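Local coordinates for uncharacterized protein AF_1796 (Archaeoglobus fulgidus, PDB 1VIM), which is of unknown function but belongs to the PHI subfamily of the SIS family, and so may bind a carbohydrate derivative and act as an isomerase, at residues M167-L170 / D171-A175. Numbering follows the deposited sequence.
Sequences MIFL and DALVA
Helix 160-181 of the SIS fold, packed between helices of its own chain and a second subunit, brings M167 and D171 together one turn apart, and F169 and L170 up to L173. Four successive backbone hydrogen bonds, each from the N of residue i+4 to the O of residue i, carry the helix through this turn, the first from D171 N to M167 O (3.0 Å). Along one flank the M167 side chain, bent at chi2 and chi3, slants across that of D171, whose CG stands anti to the carbonyl carbon (chi1 -76°) and so sets the carboxylate beside the methionine methyl: M167 CE lies 3.6 Å from D171 OD1 and 3.8 Å from OD2. D171 OD1 also forms a salt bridge with R57 of the second subunit, and L164 of that subunit packs on both M167 and D171. On another flank L173 meets two residues of the previous turn, CD1 lying 4.3 Å from F169 CZ, oblique to the ring, and CD2 4.3 Å from L170 CD2; V37 of helix 34-46 touches both F169 and L173. Replacing D171 by alanine removes the carboxylate, which would probably deprive R57 of the second subunit of this salt-bridge partner and open a gap beside the M167 methyl. One helical turn thus joins apolar packing within the subunit to a salt bridge made by a buried aspartate across the interface, where the arginine probably favours the ionised carboxylate.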
ATOM      1  N   MET A 167     -16.309  -5.614  -9.984  1.00  9.02           N
ATOM      2  CA  MET A 167     -16.255  -6.116  -8.623  1.00  9.88           C
ATOM      3  C   MET A 167     -17.339  -7.156  -8.403  1.00  9.61           C
ATOM      4  O   MET A 167     -17.079  -8.243  -7.843  1.00 10.39           O
ATOM      5  CB  MET A 167     -16.410  -4.970  -7.613  1.00 11.90           C
ATOM      6  CG  MET A 167     -16.116  -5.412  -6.168  1.00 15.18           C
ATOM      7  SD  MET A 167     -14.386  -6.023  -5.793  1.00 20.52           S
ATOM      8  CE  MET A 167     -14.450  -7.887  -6.037  1.00 17.32           C
ATOM      9  N   ILE A 168     -18.554  -6.853  -8.842  1.00  9.34           N
ATOM     10  CA  ILE A 168     -19.671  -7.770  -8.632  1.00 10.20           C
ATOM     11  C   ILE A 168     -19.441  -9.064  -9.421  1.00 10.02           C
ATOM     12  O   ILE A 168     -19.653 -10.174  -8.904  1.00  9.89           O
ATOM     13  CB  ILE A 168     -20.982  -7.075  -9.064  1.00 10.78           C
ATOM     14  CG1 ILE A 168     -21.364  -6.022  -8.028  1.00 13.78           C
ATOM     15  CG2 ILE A 168     -22.110  -8.105  -9.204  1.00 12.24           C
ATOM     16  CD1 ILE A 168     -22.367  -4.997  -8.534  1.00 17.75           C
ATOM     17  N   PHE A 169     -18.975  -8.942 -10.667  1.00  8.65           N
ATOM     18  CA  PHE A 169     -18.604 -10.103 -11.451  1.00  9.23           C
ATOM     19  C   PHE A 169     -17.567 -10.983 -10.753  1.00  9.19           C
ATOM     20  O   PHE A 169     -17.694 -12.215 -10.719  1.00  9.67           O
ATOM     21  CB  PHE A 169     -18.088  -9.720 -12.845  1.00  9.64           C
ATOM     22  CG  PHE A 169     -17.410 -10.852 -13.531  1.00 10.70           C
ATOM     23  CD1 PHE A 169     -18.149 -11.952 -13.975  1.00 11.97           C
ATOM     24  CD2 PHE A 169     -16.027 -10.879 -13.627  1.00 11.72           C
ATOM     25  CE1 PHE A 169     -17.488 -13.026 -14.547  1.00 13.54           C
ATOM     26  CE2 PHE A 169     -15.375 -11.938 -14.217  1.00 12.86           C
ATOM     27  CZ  PHE A 169     -16.103 -13.016 -14.667  1.00 14.75           C
ATOM     28  N   LEU A 170     -16.502 -10.369 -10.237  1.00  8.83           N
ATOM     29  CA  LEU A 170     -15.427 -11.167  -9.604  1.00  8.78           C
ATOM     30  C   LEU A 170     -15.938 -11.871  -8.341  1.00  8.93           C
ATOM     31  O   LEU A 170     -15.535 -13.009  -8.058  1.00  9.18           O
ATOM     32  CB  LEU A 170     -14.206 -10.293  -9.342  1.00  8.41           C
ATOM     33  CG  LEU A 170     -13.529  -9.880 -10.663  1.00  8.71           C
ATOM     34  CD1 LEU A 170     -12.500  -8.761 -10.443  1.00  9.88           C
ATOM     35  CD2 LEU A 170     -12.879 -11.054 -11.351  1.00 11.11           C
ATOM     36  N   ASP A 171     -16.833 -11.220  -7.593  1.00  8.53           N
ATOM     37  CA  ASP A 171     -17.439 -11.895  -6.442  1.00  9.70           C
ATOM     38  C   ASP A 171     -18.381 -13.020  -6.896  1.00  9.95           C
ATOM     39  O   ASP A 171     -18.447 -14.080  -6.251  1.00 10.37           O
ATOM     40  CB  ASP A 171     -18.214 -10.935  -5.555  1.00 11.24           C
ATOM     41  CG  ASP A 171     -17.337 -10.081  -4.712  1.00 14.23           C
ATOM     42  OD1 ASP A 171     -16.255 -10.522  -4.283  1.00 13.99           O
ATOM     43  OD2 ASP A 171     -17.706  -8.929  -4.413  1.00 18.94           O
ATOM     44  N   ALA A 172     -19.041 -12.844  -8.036  1.00 10.89           N
ATOM     45  CA  ALA A 172     -19.859 -13.921  -8.614  1.00  9.95           C
ATOM     46  C   ALA A 172     -18.994 -15.105  -9.037  1.00 10.31           C
ATOM     47  O   ALA A 172     -19.381 -16.286  -8.861  1.00 12.10           O
ATOM     48  CB  ALA A 172     -20.668 -13.414  -9.795  1.00 11.30           C
ATOM     49  N   LEU A 173     -17.829 -14.807  -9.609  1.00  9.98           N
ATOM     50  CA  LEU A 173     -16.892 -15.829 -10.021  1.00 10.55           C
ATOM     51  C   LEU A 173     -16.412 -16.619  -8.793  1.00 10.86           C
ATOM     52  O   LEU A 173     -16.292 -17.849  -8.852  1.00 11.14           O
ATOM     53  CB  LEU A 173     -15.725 -15.176 -10.784  1.00 12.07           C
ATOM     54  CG  LEU A 173     -14.731 -16.130 -11.411  1.00 13.08           C
ATOM     55  CD1 LEU A 173     -15.367 -16.719 -12.648  1.00 16.91           C
ATOM     56  CD2 LEU A 173     -13.519 -15.313 -11.818  1.00 16.17           C
ATOM     57  N   VAL A 174     -16.143 -15.927  -7.689  1.00 10.81           N
ATOM     58  CA  VAL A 174     -15.768 -16.600  -6.440  1.00 11.47           C
ATOM     59  C   VAL A 174     -16.869 -17.566  -6.006  1.00 11.76           C
ATOM     60  O   VAL A 174     -16.587 -18.691  -5.633  1.00 10.74           O
ATOM     61  CB  VAL A 174     -15.454 -15.569  -5.322  1.00 11.60           C
ATOM     62  CG1 VAL A 174     -15.424 -16.233  -3.957  1.00 12.44           C
ATOM     63  CG2 VAL A 174     -14.111 -14.922  -5.592  1.00 12.93           C
ATOM     64  N   ALA A 175     -18.128 -17.128  -6.045  1.00 11.43           N
ATOM     65  CA  ALA A 175     -19.243 -17.998  -5.685  1.00 12.20           C
ATOM     66  C   ALA A 175     -19.223 -19.263  -6.548  1.00 12.30           C
ATOM     67  O   ALA A 175     -19.472 -20.372  -6.055  1.00 12.78           O
ATOM     68  CB  ALA A 175     -20.533 -17.245  -5.858  1.00 11.94           C
TER